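Local coordinates for protein leucine--tRNA ligase (Agrobacterium radiobacter, PDB 5AH5) that probably charges tRNA(Leu) with L-leucine at the expense of ATP, as a class I aminoacyl-tRNA synthetase with a linked capacity to deacylate aminoacyl-tRNA, at residues B[105-110]-B[117-122]; B[187-192]-B[425-430]; B[623-628]-B[691-696]. One frame throughout, in Å; residues are numbered along the deposited sequence.

How the contacts relate
The three contacts follow one another along the chain without interleaving, and no two touch. Contact 1 links helix 95-112 to the loop after it, near the bound leucyl-sulfamoyl adenosine. Contact 2, about 31 Å away centre to centre, joins strands 182-191 and 425-432 of one branched antiparallel sheet, in which strand 425-432 ends at the zinc ligand Cys432; as in other leucyl-tRNA synthetases, the editing domain is an insertion in the catalytic chain. Contact 3 bridges helices 617-632 and 678-695 against the tRNA, its centre about 34 Å from that of contact 1 and 62 Å from that of contact 2. The three thus sample the catalytic part, the zinc-bearing sheet and the tRNA-binding helices.

Contact 1: residues B[105-110]-B[117-122]; sequences SMKRSM and YSWANE
Lys107 and Glu122 form a salt bridge in which Lys107 NZ donates to Glu122 OE1 at 2.7 Å, meeting the carboxylate on its syn side and 16° out of its plane. The other oxygen, Glu122 OE2, accepts from a water at 2.6 Å and also from the indole N-H of Trp77, so both carboxylate oxygens are engaged. With CG anti to the backbone N (chi1 -177°) and the rest of its chain extended, Lys107 runs from helix 95-112 across one face of the Trp119 indole. Its CG approaches Trp119 CH2 to 3.8 Å, and its CE makes a CH-pi contact 4.1 Å from the centroid of the six-membered ring. Tyr117 CB covers the opposite face, which sandwiches the indole between the lysine and its own loop. Three residues on, Met110 places its sulfur in a Met-aromatic contact at the rim of this ring, SD lying 4.1 Å from Trp119 CH2. The same sulfur approaches Tyr117 CE2 obliquely at 4.0 Å, while the hydroxyl of that tyrosine is hydrogen-bonded to Glu37. The loop lies back against the helix through a salt bridge, a lysine-indole CH-pi contact and Met-aromatic contacts. The lysine thus serves twice, its methylenes against the indole and its ammonium on the carboxylate, while the buried methionine sulfur packs against both rings.

Contact 2: residues B[187-192]-B[425-430]; sequences PQWFVD and CPIPII
Strands 182-191 and 425-432 belong to one branched antiparallel sheet but do not pair with each other here, their closest CA atoms, those of Trp189 and Ile427, being 9.2 Å apart. The intervening distance is filled by the indole of Trp189, which packs against two isoleucines in a wholly buried apolar contact. Ile427 reaches the pyrrole part of the ring with both of its branches, because CG1 is anti to the carbonyl carbon (chi1 -68°) and CG2 anti to the backbone N. Its CG2 lies over one face in a CH-pi contact, 4.2 Å from the five-membered ring centroid and 23° off the normal, whereas its CD1 touches Trp189 CD1 at 3.6 Å. Between the two isoleucines Pro428 centres an inverse gamma turn, after which Ile429 meets the benzo end of the indole obliquely. Helix 128-143 adds Phe138, edge-to-face with Trp189, and Tyr142. The indole N-H is satisfied by Asp483. The contact thereby joins segments 233 residues apart in sequence, with the Ile429 side chain about 11 Å from the bound zinc ion. At the far end of the indole, Ile429 CG1 stands 3.8 Å from Trp189 CZ2 and its CD1 3.9 Å from Trp189 CH2.

Contact 3: residues B[623-628]-B[691-696]; sequences LERVCR and LLYEKG. With nucleotides of chain D.
In the helical region that receives the tRNA, helices 617-632 and 678-695 meet through Arg625 and Tyr693 beside the backbone of chain D. The hydroxyl of Tyr693 donates to the main-chain oxygen Arg625 O at 2.6 Å, with the donor tilted 16° from the carbonyl plane. The side chain of the same arginine, extended from CG to NE, turns its guanidinium flat onto the tyrosine ring, the planes 10° apart and the centres 4.1 Å apart, in an off-centre cation-pi stack. From its edge Arg625 NH1 donates to both G41 OP1 and C42 OP2 of chain D at 2.9 Å, while NH2 is hydrogen-bonded to Asn690. Arg628, its chain bent at chi3 (-47°), brings NH2 to G41 OP1 of chain D at 3.2 Å. A water accepts from Arg628 NE and lies within bonding distance of Tyr693 OH, G41 OP1 (2.6 Å from the water) and, more distantly, U40 O3' of chain D; it can donate to only two of these three at a time. Both arginines thus converge on the G41 phosphate. Arginines bound to backbone phosphates, with no base read by them here, are typical of sequence-independent RNA binding, at the junction of helix 617-632 with helix 678-695 of the anticodon-binding family region.

Contact 1: residues B[105-110]-B[117-122]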
loop_
_atom_site.group_PDB
_atom_site.type_symbol
_atom_site.label_atom_id
_atom_site.label_comp_id
_atom_site.label_asym_id
_atom_site.label_seq_id
_atom_site.Cartn_x
_atom_site.Cartn_y
_atom_site.Cartn_z
ATOM N N SER B 105 0.159 -8.328 -22.680
ATOM C CA SER B 105 1.153 -7.226 -22.869
ATOM C C SER B 105 1.942 -6.963 -21.551
ATOM O O SER B 105 3.126 -6.864 -21.579
ATOM C CB SER B 105 0.428 -5.964 -23.298
ATOM O OG SER B 105 1.278 -4.871 -23.400
ATOM N N MET B 106 1.261 -6.864 -20.415
ATOM C CA MET B 106 1.922 -6.545 -19.147
ATOM C C MET B 106 2.829 -7.673 -18.704
ATOM O O MET B 106 3.944 -7.428 -18.263
ATOM C CB MET B 106 0.954 -6.186 -18.041
ATOM C CG MET B 106 0.424 -4.757 -18.170
ATOM S SD MET B 106 -0.592 -4.212 -16.819
ATOM C CE MET B 106 -1.831 -5.416 -16.826
ATOM N N LYS B 107 2.362 -8.911 -18.856
ATOM C CA LYS B 107 3.144 -10.064 -18.506
ATOM C C LYS B 107 4.395 -10.188 -19.367
ATOM O O LYS B 107 5.541 -10.426 -18.822
ATOM C CB LYS B 107 2.282 -11.341 -18.549
ATOM C CG LYS B 107 3.024 -12.611 -18.118
ATOM C CD LYS B 107 2.053 -13.779 -17.879
ATOM C CE LYS B 107 2.833 -15.092 -17.831
ATOM N NZ LYS B 107 1.945 -16.173 -17.345
ATOM N N ARG B 108 4.239 -9.936 -20.649
ATOM C CA ARG B 108 5.399 -9.908 -21.512
ATOM C C ARG B 108 6.432 -8.787 -21.083
ATOM O O ARG B 108 7.618 -9.015 -21.134
ATOM C CB ARG B 108 5.059 -9.680 -22.966
ATOM C CG ARG B 108 4.497 -10.878 -23.723
ATOM C CD ARG B 108 4.277 -10.592 -25.213
ATOM N NE ARG B 108 3.049 -11.298 -25.631
ATOM C CZ ARG B 108 1.840 -10.758 -25.859
ATOM N NH1 ARG B 108 1.609 -9.438 -25.818
ATOM N NH2 ARG B 108 0.845 -11.572 -26.195
ATOM N N SER B 109 5.956 -7.601 -20.782
ATOM C CA SER B 109 6.829 -6.476 -20.426
ATOM C C SER B 109 7.637 -6.841 -19.139
ATOM O O SER B 109 8.879 -6.662 -19.090
ATOM C CB SER B 109 5.963 -5.265 -20.201
ATOM O OG SER B 109 5.550 -4.792 -21.448
ATOM N N MET B 110 6.913 -7.434 -18.172
ATOM C CA MET B 110 7.472 -7.902 -16.924
ATOM C C MET B 110 8.584 -8.945 -17.080
ATOM O O MET B 110 9.675 -8.806 -16.493
ATOM C CB MET B 110 6.388 -8.433 -16.009
ATOM C CG MET B 110 5.450 -7.381 -15.554
ATOM S SD MET B 110 4.323 -8.111 -14.450
ATOM C CE MET B 110 3.288 -6.768 -13.936
ATOM N N TYR B 117 8.889 -13.528 -11.033
ATOM C CA TYR B 117 7.663 -13.854 -10.360
ATOM C C TYR B 117 7.460 -15.387 -10.379
ATOM O O TYR B 117 8.046 -16.088 -11.179
ATOM C CB TYR B 117 6.488 -13.120 -10.996
ATOM C CG TYR B 117 6.473 -11.672 -10.705
ATOM C CD1 TYR B 117 6.235 -11.217 -9.428
ATOM C CD2 TYR B 117 6.644 -10.741 -11.709
ATOM C CE1 TYR B 117 6.207 -9.881 -9.147
ATOM C CE2 TYR B 117 6.603 -9.387 -11.443
ATOM C CZ TYR B 117 6.425 -8.965 -10.188
ATOM O OH TYR B 117 6.414 -7.620 -9.923
ATOM N N SER B 118 6.790 -15.864 -9.357
ATOM C CA SER B 118 6.372 -17.258 -9.245
ATOM C C SER B 118 4.999 -17.324 -10.010
ATOM O O SER B 118 3.892 -17.166 -9.449
ATOM C CB SER B 118 6.160 -17.675 -7.805
ATOM O OG SER B 118 5.743 -19.067 -7.735
ATOM N N TRP B 119 5.160 -17.479 -11.268
ATOM C CA TRP B 119 4.037 -17.497 -12.260
ATOM C C TRP B 119 3.069 -18.654 -12.074
ATOM O O TRP B 119 1.922 -18.546 -12.479
ATOM C CB TRP B 119 4.587 -17.503 -13.663
ATOM C CG TRP B 119 5.228 -16.211 -14.065
ATOM C CD1 TRP B 119 6.507 -16.050 -14.532
ATOM C CD2 TRP B 119 4.604 -14.914 -14.157
ATOM N NE1 TRP B 119 6.726 -14.754 -14.829
ATOM C CE2 TRP B 119 5.588 -14.024 -14.623
ATOM C CE3 TRP B 119 3.312 -14.425 -13.878
ATOM C CZ2 TRP B 119 5.353 -12.670 -14.808
ATOM C CZ3 TRP B 119 3.070 -13.087 -14.033
ATOM C CH2 TRP B 119 4.100 -12.204 -14.495
ATOM N N ALA B 120 3.463 -19.694 -11.344
ATOM C CA ALA B 120 2.534 -20.788 -11.006
ATOM C C ALA B 120 1.506 -20.290 -10.081
ATOM O O ALA B 120 0.486 -20.938 -9.919
ATOM C CB ALA B 120 3.245 -21.967 -10.336
ATOM N N ASN B 121 1.791 -19.176 -9.421
ATOM C CA ASN B 121 0.885 -18.567 -8.494
ATOM C C ASN B 121 0.082 -17.412 -9.114
ATOM O O ASN B 121 -0.630 -16.767 -8.417
ATOM C CB ASN B 121 1.673 -18.103 -7.224
ATOM C CG ASN B 121 2.244 -19.290 -6.465
ATOM O OD1 ASN B 121 3.306 -19.726 -6.787
ATOM N ND2 ASN B 121 1.454 -19.894 -5.566
ATOM N N GLU B 122 0.207 -17.181 -10.404
ATOM C CA GLU B 122 -0.560 -16.130 -11.046
ATOM C C GLU B 122 -2.072 -16.303 -10.908
ATOM O O GLU B 122 -2.574 -17.418 -10.841
ATOM C CB GLU B 122 -0.171 -16.100 -12.529
ATOM C CG GLU B 122 -0.831 -15.052 -13.443
ATOM C CD GLU B 122 -0.381 -15.210 -14.879
ATOM O OE1 GLU B 122 0.346 -16.175 -15.215
ATOM O OE2 GLU B 122 -0.675 -14.330 -15.728
HETATM O O HOH W 1 -1.209 -15.071 -18.194
#

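Contact 2: residues B[187-192]-B[425-430]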
loop_
_atom_site.group_PDB
_atom_site.type_symbol
_atom_site.label_atom_id
_atom_site.label_comp_id
_atom_site.label_asym_id
_atom_site.label_seq_id
_atom_site.Cartn_x
_atom_site.Cartn_y
_atom_site.Cartn_z
ATOM N N PRO B 187 -32.048 0.079 -3.030
ATOM C CA PRO B 187 -31.599 -1.145 -2.330
ATOM C C PRO B 187 -30.248 -1.598 -2.878
ATOM O O PRO B 187 -30.081 -1.728 -4.117
ATOM C CB PRO B 187 -32.705 -2.183 -2.617
ATOM C CG PRO B 187 -33.810 -1.441 -3.286
ATOM C CD PRO B 187 -33.239 -0.164 -3.872
ATOM N N GLN B 188 -29.274 -1.757 -1.981
ATOM C CA GLN B 188 -27.910 -2.020 -2.399
ATOM C C GLN B 188 -27.274 -2.971 -1.413
ATOM O O GLN B 188 -27.807 -3.187 -0.282
ATOM C CB GLN B 188 -27.117 -0.728 -2.450
ATOM C CG GLN B 188 -27.560 0.272 -3.488
ATOM C CD GLN B 188 -27.284 -0.132 -4.918
ATOM O OE1 GLN B 188 -26.265 -0.738 -5.258
ATOM N NE2 GLN B 188 -28.204 0.227 -5.779
ATOM N N TRP B 189 -26.154 -3.561 -1.853
ATOM C CA TRP B 189 -25.370 -4.438 -1.007
ATOM C C TRP B 189 -24.260 -3.640 -0.320
ATOM O O TRP B 189 -23.663 -2.708 -0.925
ATOM C CB TRP B 189 -24.791 -5.626 -1.788
ATOM C CG TRP B 189 -25.873 -6.550 -2.261
ATOM C CD1 TRP B 189 -26.473 -6.528 -3.466
ATOM C CD2 TRP B 189 -26.463 -7.634 -1.535
ATOM N NE1 TRP B 189 -27.399 -7.515 -3.549
ATOM C CE2 TRP B 189 -27.424 -8.211 -2.375
ATOM C CE3 TRP B 189 -26.281 -8.160 -0.249
ATOM C CZ2 TRP B 189 -28.203 -9.311 -1.982
ATOM C CZ3 TRP B 189 -27.006 -9.214 0.153
ATOM C CH2 TRP B 189 -28.002 -9.800 -0.717
ATOM N N PHE B 190 -23.995 -4.046 0.924
ATOM C CA PHE B 190 -23.061 -3.402 1.831
ATOM C C PHE B 190 -22.276 -4.450 2.607
ATOM O O PHE B 190 -22.752 -5.603 2.781
ATOM C CB PHE B 190 -23.834 -2.611 2.879
ATOM C CG PHE B 190 -24.594 -1.481 2.322
ATOM C CD1 PHE B 190 -24.004 -0.250 2.156
ATOM C CD2 PHE B 190 -25.930 -1.645 1.949
ATOM C CE1 PHE B 190 -24.737 0.817 1.630
ATOM C CE2 PHE B 190 -26.643 -0.610 1.440
ATOM C CZ PHE B 190 -26.052 0.632 1.277
ATOM N N VAL B 191 -21.098 -4.053 3.092
ATOM C CA VAL B 191 -20.393 -4.808 4.130
ATOM C C VAL B 191 -20.294 -3.957 5.389
ATOM O O VAL B 191 -19.994 -2.759 5.328
ATOM C CB VAL B 191 -18.989 -5.247 3.739
ATOM C CG1 VAL B 191 -18.625 -6.503 4.519
ATOM C CG2 VAL B 191 -18.856 -5.472 2.248
ATOM N N ASP B 192 -20.554 -4.585 6.536
ATOM C CA ASP B 192 -20.585 -3.883 7.816
ATOM C C ASP B 192 -19.166 -3.616 8.361
ATOM O O ASP B 192 -18.743 -4.206 9.319
ATOM C CB ASP B 192 -21.388 -4.710 8.817
ATOM C CG ASP B 192 -21.696 -3.959 10.102
ATOM O OD1 ASP B 192 -21.360 -2.758 10.241
ATOM O OD2 ASP B 192 -22.276 -4.588 10.984
ATOM N N CYS B 425 -17.669 -9.001 -10.782
ATOM C CA CYS B 425 -18.058 -10.338 -10.297
ATOM C C CYS B 425 -19.558 -10.382 -10.019
ATOM O O CYS B 425 -20.023 -9.599 -9.191
ATOM C CB CYS B 425 -17.306 -10.632 -9.012
ATOM S SG CYS B 425 -17.578 -12.295 -8.409
ATOM N N PRO B 426 -20.332 -11.323 -10.656
ATOM C CA PRO B 426 -21.729 -11.352 -10.304
ATOM C C PRO B 426 -22.001 -11.623 -8.855
ATOM O O PRO B 426 -21.233 -12.333 -8.213
ATOM C CB PRO B 426 -22.331 -12.443 -11.243
ATOM C CG PRO B 426 -21.385 -12.504 -12.384
ATOM C CD PRO B 426 -20.034 -12.236 -11.770
ATOM N N ILE B 427 -23.039 -10.983 -8.323
ATOM C CA ILE B 427 -23.517 -11.181 -6.968
ATOM C C ILE B 427 -24.373 -12.476 -6.967
ATOM O O ILE B 427 -25.350 -12.528 -7.684
ATOM C CB ILE B 427 -24.305 -9.969 -6.535
ATOM C CG1 ILE B 427 -23.312 -8.792 -6.416
ATOM C CG2 ILE B 427 -25.081 -10.229 -5.222
ATOM C CD1 ILE B 427 -23.856 -7.563 -5.697
ATOM N N PRO B 428 -23.960 -13.524 -6.202
ATOM C CA PRO B 428 -24.495 -14.895 -6.306
ATOM C C PRO B 428 -25.766 -15.057 -5.453
ATOM O O PRO B 428 -25.844 -15.845 -4.488
ATOM C CB PRO B 428 -23.317 -15.744 -5.820
ATOM C CG PRO B 428 -22.778 -14.897 -4.703
ATOM C CD PRO B 428 -22.797 -13.486 -5.278
ATOM N N ILE B 429 -26.741 -14.226 -5.801
ATOM C CA ILE B 429 -28.013 -14.094 -5.093
ATOM C C ILE B 429 -29.147 -14.204 -6.128
ATOM O O ILE B 429 -28.998 -13.801 -7.312
ATOM C CB ILE B 429 -28.083 -12.764 -4.382
ATOM C CG1 ILE B 429 -27.019 -12.711 -3.278
ATOM C CG2 ILE B 429 -29.479 -12.511 -3.779
ATOM C CD1 ILE B 429 -27.370 -13.467 -2.015
ATOM N N ILE B 430 -30.208 -14.894 -5.724
ATOM C CA ILE B 430 -31.419 -14.962 -6.494
ATOM C C ILE B 430 -32.515 -14.246 -5.739
ATOM O O ILE B 430 -32.678 -14.453 -4.588
ATOM C CB ILE B 430 -31.790 -16.412 -6.795
ATOM C CG1 ILE B 430 -30.754 -16.964 -7.815
ATOM C CG2 ILE B 430 -33.209 -16.479 -7.410
ATOM C CD1 ILE B 430 -30.779 -18.464 -8.077
#

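Contact 3: residues B[623-628]-B[691-696]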
loop_
_atom_site.group_PDB
_atom_site.type_symbol
_atom_site.label_atom_id
_atom_site.label_comp_id
_atom_site.label_asym_id
_atom_site.label_seq_id
_atom_site.Cartn_x
_atom_site.Cartn_y
_atom_site.Cartn_z
ATOM N N LEU B 623 27.339 0.530 -15.840
ATOM C CA LEU B 623 27.346 -0.901 -16.086
ATOM C C LEU B 623 28.390 -1.323 -17.101
ATOM O O LEU B 623 29.037 -2.336 -16.880
ATOM C CB LEU B 623 25.939 -1.438 -16.427
ATOM C CG LEU B 623 24.913 -1.287 -15.267
ATOM C CD1 LEU B 623 23.415 -1.505 -15.696
ATOM C CD2 LEU B 623 25.250 -2.203 -14.117
ATOM N N GLU B 624 28.627 -0.525 -18.148
ATOM C CA GLU B 624 29.715 -0.814 -19.063
ATOM C C GLU B 624 31.096 -0.686 -18.342
ATOM O O GLU B 624 32.002 -1.419 -18.648
ATOM C CB GLU B 624 29.659 0.105 -20.303
ATOM C CG GLU B 624 28.650 -0.291 -21.381
ATOM C CD GLU B 624 28.264 0.842 -22.338
ATOM O OE1 GLU B 624 28.953 1.899 -22.384
ATOM O OE2 GLU B 624 27.229 0.687 -23.056
ATOM N N ARG B 625 31.220 0.231 -17.393
ATOM C CA ARG B 625 32.439 0.385 -16.633
ATOM C C ARG B 625 32.679 -0.822 -15.699
ATOM O O ARG B 625 33.837 -1.245 -15.521
ATOM C CB ARG B 625 32.402 1.707 -15.855
ATOM C CG ARG B 625 33.505 1.935 -14.804
ATOM C CD ARG B 625 33.221 3.272 -14.109
ATOM N NE ARG B 625 33.960 3.530 -12.886
ATOM C CZ ARG B 625 35.226 3.956 -12.821
ATOM N NH1 ARG B 625 35.954 4.102 -13.917
ATOM N NH2 ARG B 625 35.782 4.206 -11.626
ATOM N N VAL B 626 31.613 -1.383 -15.118
ATOM C CA VAL B 626 31.717 -2.724 -14.496
ATOM C C VAL B 626 32.187 -3.807 -15.480
ATOM O O VAL B 626 33.100 -4.594 -15.172
ATOM C CB VAL B 626 30.445 -3.139 -13.749
ATOM C CG1 VAL B 626 30.560 -4.530 -13.164
ATOM C CG2 VAL B 626 30.149 -2.159 -12.626
ATOM N N CYS B 627 31.599 -3.860 -16.670
ATOM C CA CYS B 627 31.982 -4.876 -17.649
ATOM C C CYS B 627 33.470 -4.733 -17.976
ATOM O O CYS B 627 34.175 -5.728 -18.018
ATOM C CB CYS B 627 31.123 -4.839 -18.941
ATOM S SG CYS B 627 29.366 -5.218 -18.613
ATOM N N ARG B 628 33.918 -3.506 -18.228
ATOM C CA ARG B 628 35.318 -3.268 -18.604
ATOM C C ARG B 628 36.357 -3.674 -17.506
ATOM O O ARG B 628 37.444 -4.162 -17.818
ATOM C CB ARG B 628 35.526 -1.841 -19.110
ATOM C CG ARG B 628 35.053 -1.642 -20.574
ATOM C CD ARG B 628 35.531 -0.323 -21.157
ATOM N NE ARG B 628 35.257 0.707 -20.174
ATOM C CZ ARG B 628 34.119 1.395 -20.073
ATOM N NH1 ARG B 628 33.145 1.231 -20.952
ATOM N NH2 ARG B 628 33.964 2.279 -19.094
ATOM N N LEU B 691 37.039 1.599 -6.134
ATOM C CA LEU B 691 38.116 1.056 -5.331
ATOM C C LEU B 691 38.949 0.138 -6.129
ATOM O O LEU B 691 40.205 0.230 -6.101
ATOM C CB LEU B 691 37.590 0.326 -4.102
ATOM C CG LEU B 691 38.668 -0.297 -3.209
ATOM C CD1 LEU B 691 39.464 0.830 -2.544
ATOM C CD2 LEU B 691 38.054 -1.247 -2.194
ATOM N N LEU B 692 38.282 -0.733 -6.885
ATOM C CA LEU B 692 38.999 -1.721 -7.668
ATOM C C LEU B 692 39.703 -1.152 -8.899
ATOM O O LEU B 692 40.713 -1.709 -9.361
ATOM C CB LEU B 692 38.077 -2.869 -8.054
ATOM C CG LEU B 692 37.541 -3.699 -6.892
ATOM C CD1 LEU B 692 36.689 -4.831 -7.437
ATOM C CD2 LEU B 692 38.671 -4.243 -6.033
ATOM N N TYR B 693 39.160 -0.093 -9.490
ATOM C CA TYR B 693 39.868 0.594 -10.580
ATOM C C TYR B 693 41.203 1.194 -10.068
ATOM O O TYR B 693 42.206 1.170 -10.768
ATOM C CB TYR B 693 39.002 1.707 -11.189
ATOM C CG TYR B 693 38.262 1.219 -12.417
ATOM C CD1 TYR B 693 38.923 1.075 -13.659
ATOM C CD2 TYR B 693 36.957 0.798 -12.322
ATOM C CE1 TYR B 693 38.256 0.567 -14.773
ATOM C CE2 TYR B 693 36.273 0.345 -13.435
ATOM C CZ TYR B 693 36.913 0.227 -14.644
ATOM O OH TYR B 693 36.194 -0.277 -15.698
ATOM N N GLU B 694 41.137 1.734 -8.863
ATOM C CA GLU B 694 42.171 2.576 -8.262
ATOM C C GLU B 694 43.260 1.699 -7.637
ATOM O O GLU B 694 44.417 2.026 -7.772
ATOM C CB GLU B 694 41.563 3.509 -7.164
ATOM C CG GLU B 694 42.567 4.082 -6.151
ATOM C CD GLU B 694 41.932 4.929 -5.032
ATOM O OE1 GLU B 694 41.160 4.420 -4.161
ATOM O OE2 GLU B 694 42.226 6.137 -5.000
ATOM N N LYS B 695 42.871 0.646 -6.901
ATOM C CA LYS B 695 43.800 -0.196 -6.126
ATOM C C LYS B 695 43.937 -1.590 -6.679
ATOM O O LYS B 695 44.834 -2.297 -6.242
ATOM C CB LYS B 695 43.386 -0.340 -4.666
ATOM C CG LYS B 695 43.044 0.935 -3.914
ATOM C CD LYS B 695 44.281 1.759 -3.564
ATOM C CE LYS B 695 43.971 2.808 -2.496
ATOM N NZ LYS B 695 43.380 2.230 -1.244
ATOM N N GLY B 696 43.083 -2.028 -7.616
ATOM C CA GLY B 696 43.226 -3.409 -8.172
ATOM C C GLY B 696 44.463 -3.423 -9.053
ATOM O O GLY B 696 44.891 -2.379 -9.513
ATOM P P G D 41 36.131 4.916 -17.615
ATOM O OP1 G D 41 35.670 3.732 -16.818
ATOM O OP2 G D 41 35.303 6.126 -17.672
ATOM O "O5'" G D 41 37.556 5.362 -17.068
ATOM C "C5'" G D 41 38.566 4.357 -16.802
ATOM C "C4'" G D 41 39.907 5.016 -16.541
ATOM O "O4'" G D 41 40.267 5.843 -17.689
ATOM C "C3'" G D 41 39.954 5.978 -15.362
ATOM O "O3'" G D 41 40.154 5.272 -14.138
ATOM C "C2'" G D 41 41.124 6.871 -15.752
ATOM O "O2'" G D 41 42.371 6.230 -15.607
ATOM C "C1'" G D 41 40.889 7.031 -17.251
ATOM N N9 G D 41 40.078 8.179 -17.670
ATOM C C8 G D 41 38.793 8.174 -18.160
ATOM N N7 G D 41 38.369 9.362 -18.502
ATOM C C5 G D 41 39.439 10.201 -18.225
ATOM C C6 G D 41 39.560 11.605 -18.363
ATOM O O6 G D 41 38.719 12.413 -18.765
ATOM N N1 G D 41 40.807 12.056 -17.938
ATOM C C2 G D 41 41.814 11.254 -17.461
ATOM N N2 G D 41 42.954 11.874 -17.120
ATOM N N3 G D 41 41.714 9.941 -17.329
ATOM C C4 G D 41 40.501 9.488 -17.711
ATOM P P C D 42 39.494 5.796 -12.791
ATOM O OP1 C D 42 39.971 4.933 -11.684
ATOM O OP2 C D 42 38.034 5.945 -13.015
ATOM O "O5'" C D 42 40.075 7.278 -12.655
ATOM C "C5'" C D 42 41.451 7.489 -12.335
ATOM C "C4'" C D 42 41.802 8.956 -12.360
ATOM O "O4'" C D 42 41.564 9.529 -13.677
ATOM C "C3'" C D 42 40.999 9.889 -11.479
ATOM O "O3'" C D 42 41.216 9.823 -10.067
ATOM C "C2'" C D 42 41.435 11.238 -12.044
ATOM O "O2'" C D 42 42.662 11.644 -11.467
ATOM C "C1'" C D 42 41.502 10.946 -13.552
ATOM N N1 C D 42 40.309 11.461 -14.266
ATOM C C2 C D 42 40.240 12.830 -14.568
ATOM O O2 C D 42 41.199 13.555 -14.295
ATOM N N3 C D 42 39.137 13.322 -15.173
ATOM C C4 C D 42 38.112 12.513 -15.449
ATOM N N4 C D 42 37.043 13.043 -16.050
ATOM C C5 C D 42 38.142 11.121 -15.133
ATOM C C6 C D 42 39.244 10.644 -14.536
ATOM P P U D 40 32.851 6.662 -21.962
ATOM O OP1 U D 40 31.796 5.899 -21.279
ATOM O OP2 U D 40 32.853 8.139 -21.863
ATOM O "O5'" U D 40 34.274 6.170 -21.440
ATOM C "C5'" U D 40 34.752 4.853 -21.750
ATOM C "C4'" U D 40 36.230 4.721 -21.459
ATOM O "O4'" U D 40 37.036 5.375 -22.482
ATOM C "C3'" U D 40 36.736 5.297 -20.143
ATOM O "O3'" U D 40 36.448 4.392 -19.081
ATOM C "C2'" U D 40 38.216 5.448 -20.450
ATOM O "O2'" U D 40 38.899 4.217 -20.479
ATOM C "C1'" U D 40 38.150 6.006 -21.868
ATOM N N1 U D 40 37.958 7.465 -21.916
ATOM C C2 U D 40 39.059 8.264 -21.668
ATOM O O2 U D 40 40.152 7.814 -21.380
ATOM N N3 U D 40 38.821 9.615 -21.742
ATOM C C4 U D 40 37.625 10.240 -22.037
ATOM O O4 U D 40 37.571 11.472 -22.061
ATOM C C5 U D 40 36.534 9.347 -22.276
ATOM C C6 U D 40 36.732 8.024 -22.212
HETATM O O HOH W 2 36.447 1.521 -17.829
#